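Local coordinates for protein 4-alpha-glucanotransferase (Streptococcus agalactiae, PDB 6M6T) that is an amylomaltase of the 4-alpha-glucanotransferase family, built on a TIM barrel and modelled here with glycans bound, at residues S7-H12 and T446-L451; N398-G403 and A456-N461; D450-P455 and W470-R475. One frame throughout, in Å; residues are numbered along the deposited sequence.

How the interactions relate
The three contacts lie on one side of the chain's centre, where strand 443-447 of the TIM barrel gives way to helix 448-451. Interaction 1 pairs that strand with strand 6-10, so the first and eighth barrel strands meet. Interaction 3, its centre about 9 Å away, shares D450 and L451 with it and packs the chain after helix 448-451 on 470-475. Interaction 2, about 12 Å from interaction 1 and 8 Å from interaction 3, joins 456-461 to 398-403. A probable D450 OD1 to I401 N hydrogen bond ties it to the helix. Along the chain come 7-12, 398-403, 446-461 and 470-475; the run 446-461 leads from the strand pairing to N461 of the glycan pocket.

Interaction 1 (S7-H12 and T446-L451); sequences SGVLMH and TCMQDL
V9 pairs with T446, and L10 with C447, as neighbours in two parallel strands. T446 N donates to G8 O at 2.9 Å and T446 O accepts L10 N at 2.8 Å, so T446 binds the residues on either side of V9, as a parallel bridge requires. The pattern runs on past the strand: C447 is the N-cap of helix 448-451, and M448 N, in the first turn, reaches L10 O in a weak bond of 3.4 Å. Strand 6-10 is the first of the eight barrel strands and 443-447 the last, so this pairing closes the TIM barrel.

M448 has the most surface buried by the contact. Its CB lies 3.6 Å from M11 CG. CG, set anti to the backbone N (chi1 177°), then runs beside the far end of M11 and meets M11 CE at 3.6 Å, with M11 SD a little further off. M11 itself is extended beyond CG, and the two chains pass at a slant. Bends at chi2 and chi3 turn the tip of M448 back toward the strand, where its CE meets V9 CG1 at 3.4 Å. V9, M11 and M448 also touch F32 of helix 27-38, and V9 touches L487 of helix 481-493, so these side chains fill the layer between strands and outer helices. L10 and C447 point to the other face, into the barrel, where L10 CD2 meets C447 SG at 3.4 Å.

T446 OG1 is hydrogen-bonded to Y437 OH, outside the two segments. Backbone amides fix the strand register, while the side chains of the two segments meet through carbon and sulfur alone, so the polar bonds across the contact are all backbone.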
# COMPACT_ATOMS: atom_id res chain seq x y z
N SER A 7 19.00 -0.57 -5.88
CA SER A 7 18.35 0.46 -5.08
C SER A 7 17.04 0.83 -5.75
O SER A 7 16.74 0.43 -6.88
CB SER A 7 19.23 1.70 -4.90
OG SER A 7 18.86 2.72 -5.80
N GLY A 8 16.23 1.58 -5.00
CA GLY A 8 14.91 1.93 -5.48
C GLY A 8 14.38 3.11 -4.70
O GLY A 8 14.97 3.57 -3.72
N VAL A 9 13.24 3.60 -5.15
CA VAL A 9 12.64 4.81 -4.61
C VAL A 9 11.25 4.45 -4.09
O VAL A 9 10.54 3.64 -4.69
CB VAL A 9 12.62 5.93 -5.68
CG1 VAL A 9 11.68 7.07 -5.33
CG2 VAL A 9 14.03 6.48 -5.87
N LEU A 10 10.88 5.04 -2.94
CA LEU A 10 9.60 4.78 -2.28
C LEU A 10 8.67 5.98 -2.51
O LEU A 10 8.77 7.01 -1.83
CB LEU A 10 9.79 4.49 -0.80
CG LEU A 10 8.47 4.29 -0.04
CD1 LEU A 10 7.93 2.88 -0.25
CD2 LEU A 10 8.66 4.56 1.42
N MET A 11 7.75 5.82 -3.45
CA MET A 11 6.80 6.88 -3.77
C MET A 11 5.48 6.28 -4.24
O MET A 11 5.43 5.58 -5.26
CB MET A 11 7.32 7.80 -4.85
CG MET A 11 6.96 9.21 -4.56
SD MET A 11 6.97 10.20 -6.04
CE MET A 11 6.52 11.69 -5.21
N HIS A 12 4.41 6.59 -3.54
CA HIS A 12 3.13 6.07 -3.95
C HIS A 12 2.61 6.84 -5.16
O HIS A 12 2.87 8.04 -5.32
CB HIS A 12 2.13 6.14 -2.81
CG HIS A 12 0.93 5.29 -3.02
ND1 HIS A 12 -0.22 5.42 -2.28
CD2 HIS A 12 0.70 4.28 -3.89
CE1 HIS A 12 -1.11 4.53 -2.68
NE2 HIS A 12 -0.58 3.82 -3.67
N THR A 446 14.99 4.70 -1.08
CA THR A 446 15.06 6.09 -0.68
C THR A 446 13.67 6.71 -0.74
O THR A 446 12.96 6.56 -1.74
CB THR A 446 16.03 6.85 -1.56
OG1 THR A 446 17.34 6.30 -1.38
CG2 THR A 446 16.02 8.35 -1.21
N CYS A 447 13.28 7.37 0.35
CA CYS A 447 11.96 7.97 0.46
C CYS A 447 11.97 9.26 -0.33
O CYS A 447 12.71 10.19 0.02
CB CYS A 447 11.64 8.26 1.93
SG CYS A 447 10.62 7.02 2.79
N MET A 448 11.16 9.33 -1.39
CA MET A 448 11.20 10.50 -2.26
C MET A 448 11.09 11.82 -1.49
O MET A 448 11.58 12.85 -1.96
CB MET A 448 10.09 10.41 -3.32
CG MET A 448 9.98 11.62 -4.25
SD MET A 448 11.42 11.85 -5.31
CE MET A 448 11.44 10.32 -6.18
N GLN A 449 10.50 11.80 -0.29
CA GLN A 449 10.50 13.00 0.55
C GLN A 449 11.92 13.45 0.83
O GLN A 449 12.28 14.61 0.57
CB GLN A 449 9.77 12.73 1.86
CG GLN A 449 8.27 12.87 1.83
CD GLN A 449 7.59 11.57 1.41
OE1 GLN A 449 8.11 10.81 0.57
NE2 GLN A 449 6.43 11.31 1.99
N ASP A 450 12.76 12.54 1.35
CA ASP A 450 14.10 12.89 1.82
C ASP A 450 15.05 13.20 0.68
O ASP A 450 15.97 14.01 0.85
CB ASP A 450 14.64 11.75 2.68
CG ASP A 450 13.67 11.35 3.78
OD1 ASP A 450 13.09 12.28 4.40
OD2 ASP A 450 13.47 10.13 4.01
N LEU A 451 14.87 12.57 -0.48
CA LEU A 451 15.64 12.95 -1.65
C LEU A 451 15.48 14.43 -1.99
O LEU A 451 16.44 15.09 -2.39
CB LEU A 451 15.23 12.08 -2.83
CG LEU A 451 16.06 12.38 -4.06
CD1 LEU A 451 17.21 11.40 -4.14
CD2 LEU A 451 15.17 12.30 -5.27

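Interaction 2 (N398-G403 and A456-N461); sequences NEVING and ADSRMN
The two backbones run in opposite directions and draw together, from 7.2 Å between the CA atoms of N398 and N461 to 4.4 Å between those of G403 and A456, yet no hydrogen bond joins them. R459, extended from CG to NE, lays one face of its guanidinium over the N398-E399 peptide, with E399 N 3.7 Å above its centre. R459 NH1 comes within 3.3 Å of E399 CG. E399 OE2, hydrogen-bonded to N407, stays 4.7 Å from R459 NH1, probably near enough for some attraction but not a salt bridge.

R459 NE gives N461 O a hydrogen bond of 2.6 Å on a lone pair in the carbonyl plane, bent (132°) and with the oxygen off the guanidinium plane, and NH2 bonds D397 O. Both segments lie in connections following strands 389-392 and 443-447, the second beyond helix 448-451, at the C-terminal end of the TIM barrel, where N461 ND2 makes a weak hydrogen bond to a bound AC1.

V400, the N-cap of helix 401-404, points at the 3-10 turn 456-458. Its CG1 rests against S458 OG, which is hydrogen-bonded to P455 O, and its CG2 lies 4.0 Å from A456 CA. A456 CB packs on G403 CA.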
# COMPACT_ATOMS: atom_id res chain seq x y z
N ASN A 398 7.10 6.16 9.25
CA ASN A 398 8.09 6.85 10.05
C ASN A 398 8.15 8.31 9.64
O ASN A 398 7.66 8.70 8.59
CB ASN A 398 9.47 6.22 9.87
CG ASN A 398 9.55 4.83 10.45
OD1 ASN A 398 9.56 3.83 9.72
ND2 ASN A 398 9.62 4.76 11.77
N GLU A 399 8.81 9.10 10.46
CA GLU A 399 9.03 10.49 10.12
C GLU A 399 9.90 10.60 8.87
O GLU A 399 10.62 9.67 8.51
CB GLU A 399 9.69 11.21 11.29
CG GLU A 399 9.03 10.88 12.60
CD GLU A 399 9.92 11.16 13.79
OE1 GLU A 399 10.67 10.24 14.21
OE2 GLU A 399 9.87 12.31 14.29
N VAL A 400 9.82 11.73 8.18
CA VAL A 400 10.84 12.02 7.19
C VAL A 400 12.14 12.30 7.95
O VAL A 400 12.12 12.74 9.10
CB VAL A 400 10.46 13.21 6.30
CG1 VAL A 400 9.08 12.99 5.69
CG2 VAL A 400 10.53 14.50 7.09
N ILE A 401 13.28 12.01 7.29
CA ILE A 401 14.58 12.12 7.95
C ILE A 401 14.76 13.50 8.58
O ILE A 401 15.25 13.62 9.72
CB ILE A 401 15.73 11.83 6.96
CG1 ILE A 401 15.72 10.36 6.53
CG2 ILE A 401 17.09 12.20 7.56
CD1 ILE A 401 16.54 10.13 5.30
N ASN A 402 14.37 14.55 7.85
CA ASN A 402 14.45 15.88 8.42
C ASN A 402 13.64 15.98 9.69
O ASN A 402 14.04 16.70 10.62
CB ASN A 402 13.97 16.91 7.42
CG ASN A 402 15.09 17.40 6.56
OD1 ASN A 402 16.24 17.41 6.98
ND2 ASN A 402 14.76 17.80 5.34
N GLY A 403 12.52 15.27 9.75
CA GLY A 403 11.72 15.26 10.97
C GLY A 403 12.32 14.41 12.07
O GLY A 403 12.38 14.82 13.23
N ALA A 456 9.16 18.24 8.25
CA ALA A 456 8.36 17.25 8.97
C ALA A 456 6.93 17.17 8.47
O ALA A 456 6.29 16.12 8.64
CB ALA A 456 8.37 17.54 10.47
N ASP A 457 6.41 18.25 7.87
CA ASP A 457 5.05 18.26 7.34
C ASP A 457 4.79 17.11 6.37
O ASP A 457 3.63 16.71 6.19
CB ASP A 457 4.73 19.60 6.63
CG ASP A 457 5.67 19.90 5.41
OD1 ASP A 457 5.92 19.02 4.54
OD2 ASP A 457 6.13 21.07 5.29
N SER A 458 5.84 16.57 5.74
CA SER A 458 5.73 15.74 4.55
C SER A 458 5.53 14.27 4.87
O SER A 458 5.43 13.46 3.93
CB SER A 458 6.98 15.89 3.68
OG SER A 458 8.15 15.83 4.48
N ARG A 459 5.47 13.91 6.15
CA ARG A 459 5.27 12.53 6.56
C ARG A 459 4.02 11.96 5.90
O ARG A 459 2.99 12.64 5.83
CB ARG A 459 5.17 12.46 8.09
CG ARG A 459 5.28 11.09 8.72
CD ARG A 459 4.96 11.13 10.21
NE ARG A 459 5.02 9.77 10.74
CZ ARG A 459 5.43 9.44 11.96
NH1 ARG A 459 5.81 10.37 12.83
NH2 ARG A 459 5.45 8.16 12.32
N MET A 460 4.10 10.72 5.40
CA MET A 460 2.97 10.14 4.67
C MET A 460 1.91 9.60 5.63
O MET A 460 0.73 9.92 5.48
CB MET A 460 3.46 9.03 3.75
CG MET A 460 2.38 8.53 2.83
SD MET A 460 1.96 9.72 1.54
CE MET A 460 1.24 8.59 0.35
N ASN A 461 2.31 8.76 6.59
CA ASN A 461 1.42 8.30 7.66
C ASN A 461 2.03 8.65 8.99
O ASN A 461 3.24 8.83 9.11
CB ASN A 461 1.17 6.79 7.63
CG ASN A 461 -0.08 6.39 8.44
OD1 ASN A 461 -1.12 7.04 8.33
ND2 ASN A 461 0.02 5.33 9.24

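Interaction 3 (D450-P455 and W470-R475); sequences DLLDKP and WQWRMR
K454 reaches across to W472 and R475, while L452 meets the rim of the W472 ring. The K454 chain, bent at chi2 (-57°) and chi4 (68°), brings NZ to the edge of the indole, near its plane, 3.9 Å from W472 NE1. Both nitrogens are donors, so this is proximity and not a hydrogen bond. K454 NZ also stands 3.7 Å from R475 NH1. E98 forms salt bridges with both K454 and R475, and its carboxylate probably offsets the two positive charges, while D478 takes R475 NH2. A water joins the same pair of residues, accepting from K454 NZ at 3.0 Å and from R475 N at 2.6 Å.

L452 supplies the apolar part. Its CD1 lies at the indole edge, 4.2 Å from W472 CH2, and meets M474 CG at 3.6 Å, the two side chains crossing at about a right angle. W472 has CG anti to its own N (chi1 -173°), which carries the ring over toward 450-455.

Both L452 and K454 are placed by the end of helix 448-451, a Schellman motif with D453, at positive phi, as its C-prime residue. W472 and M474 pack on M448 of that helix, L452 touches R483 of helix 481-493, and the loop 470-475 bonds through the M474 backbone to S15, beyond the end of strand 6-10.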
# COMPACT_ATOMS: atom_id res chain seq x y z
N ASP A 450 12.76 12.54 1.35
CA ASP A 450 14.10 12.89 1.82
C ASP A 450 15.05 13.20 0.68
O ASP A 450 15.97 14.01 0.85
CB ASP A 450 14.64 11.75 2.68
CG ASP A 450 13.67 11.35 3.78
OD1 ASP A 450 13.09 12.28 4.40
OD2 ASP A 450 13.47 10.13 4.01
N LEU A 451 14.87 12.57 -0.48
CA LEU A 451 15.64 12.95 -1.65
C LEU A 451 15.48 14.43 -1.99
O LEU A 451 16.44 15.09 -2.39
CB LEU A 451 15.23 12.08 -2.83
CG LEU A 451 16.06 12.38 -4.06
CD1 LEU A 451 17.21 11.40 -4.14
CD2 LEU A 451 15.17 12.30 -5.27
N LEU A 452 14.28 14.99 -1.81
CA LEU A 452 14.06 16.42 -2.01
C LEU A 452 14.21 17.23 -0.73
O LEU A 452 13.88 18.43 -0.74
CB LEU A 452 12.67 16.68 -2.59
CG LEU A 452 12.22 15.68 -3.65
CD1 LEU A 452 10.71 15.76 -3.83
CD2 LEU A 452 12.96 15.92 -4.97
N ASP A 453 14.66 16.62 0.37
CA ASP A 453 14.89 17.31 1.63
C ASP A 453 13.62 18.01 2.12
O ASP A 453 13.60 19.22 2.37
CB ASP A 453 16.05 18.31 1.49
CG ASP A 453 16.71 18.66 2.84
OD1 ASP A 453 17.12 17.74 3.59
OD2 ASP A 453 16.83 19.87 3.15
N LYS A 454 12.50 17.20 2.29
CA LYS A 454 11.29 17.92 2.69
C LYS A 454 11.11 17.92 4.21
O LYS A 454 11.60 17.01 4.89
CB LYS A 454 10.05 17.31 2.01
CG LYS A 454 9.87 17.74 0.55
CD LYS A 454 9.79 19.25 0.44
CE LYS A 454 9.24 19.69 -0.92
NZ LYS A 454 7.79 19.33 -1.10
N PRO A 455 10.41 18.93 4.79
CA PRO A 455 10.36 19.06 6.26
C PRO A 455 9.37 18.11 6.93
O PRO A 455 8.78 17.26 6.26
CB PRO A 455 9.95 20.52 6.48
CG PRO A 455 10.04 21.18 5.11
CD PRO A 455 9.76 20.08 4.14
N TRP A 470 -1.59 10.51 4.28
CA TRP A 470 -1.63 10.09 2.87
C TRP A 470 -1.86 11.27 1.93
O TRP A 470 -2.41 11.11 0.84
CB TRP A 470 -2.68 8.99 2.63
CG TRP A 470 -2.82 8.03 3.80
CD1 TRP A 470 -3.80 8.04 4.75
CD2 TRP A 470 -1.95 6.94 4.14
NE1 TRP A 470 -3.60 7.03 5.66
CE2 TRP A 470 -2.48 6.34 5.31
CE3 TRP A 470 -0.79 6.41 3.58
CZ2 TRP A 470 -1.88 5.23 5.92
CZ3 TRP A 470 -0.19 5.30 4.19
CH2 TRP A 470 -0.74 4.73 5.35
N GLN A 471 -1.41 12.45 2.34
CA GLN A 471 -1.71 13.66 1.61
C GLN A 471 -0.52 14.25 0.88
O GLN A 471 -0.70 15.24 0.16
CB GLN A 471 -2.27 14.72 2.56
CG GLN A 471 -3.74 14.62 2.75
CD GLN A 471 -4.15 15.30 4.02
OE1 GLN A 471 -3.36 16.04 4.60
NE2 GLN A 471 -5.37 15.02 4.47
N TRP A 472 0.68 13.71 1.06
CA TRP A 472 1.83 14.34 0.42
C TRP A 472 1.81 14.14 -1.09
O TRP A 472 1.62 13.02 -1.58
CB TRP A 472 3.13 13.79 0.99
CG TRP A 472 4.31 14.53 0.49
CD1 TRP A 472 4.68 15.80 0.81
CD2 TRP A 472 5.27 14.06 -0.45
NE1 TRP A 472 5.82 16.15 0.15
CE2 TRP A 472 6.21 15.10 -0.64
CE3 TRP A 472 5.44 12.86 -1.16
CZ2 TRP A 472 7.29 14.97 -1.51
CZ3 TRP A 472 6.51 12.75 -2.02
CH2 TRP A 472 7.42 13.80 -2.18
N ARG A 473 1.99 15.22 -1.82
CA ARG A 473 2.32 15.16 -3.23
C ARG A 473 3.61 15.95 -3.45
O ARG A 473 4.00 16.78 -2.63
CB ARG A 473 1.16 15.70 -4.09
CG ARG A 473 -0.08 14.81 -4.06
CD ARG A 473 -1.23 15.38 -4.84
NE ARG A 473 -0.99 15.31 -6.28
CZ ARG A 473 -1.42 16.22 -7.16
NH1 ARG A 473 -2.13 17.27 -6.77
NH2 ARG A 473 -1.14 16.07 -8.45
N MET A 474 4.27 15.67 -4.56
CA MET A 474 5.57 16.25 -4.86
C MET A 474 5.48 17.21 -6.04
O MET A 474 4.99 16.84 -7.12
CB MET A 474 6.59 15.16 -5.14
CG MET A 474 7.81 15.62 -5.89
SD MET A 474 8.36 14.25 -6.91
CE MET A 474 6.99 14.21 -8.05
N ARG A 475 5.98 18.43 -5.85
CA ARG A 475 6.05 19.39 -6.94
C ARG A 475 7.12 18.96 -7.94
O ARG A 475 8.24 18.59 -7.55
CB ARG A 475 6.35 20.77 -6.39
CG ARG A 475 5.67 21.05 -5.07
CD ARG A 475 5.57 22.53 -4.79
NE ARG A 475 6.86 23.15 -4.49
CZ ARG A 475 7.39 23.20 -3.27
NH1 ARG A 475 6.75 22.65 -2.24
NH2 ARG A 475 8.57 23.79 -3.08
O HOH W 1 7.79 18.47 -3.97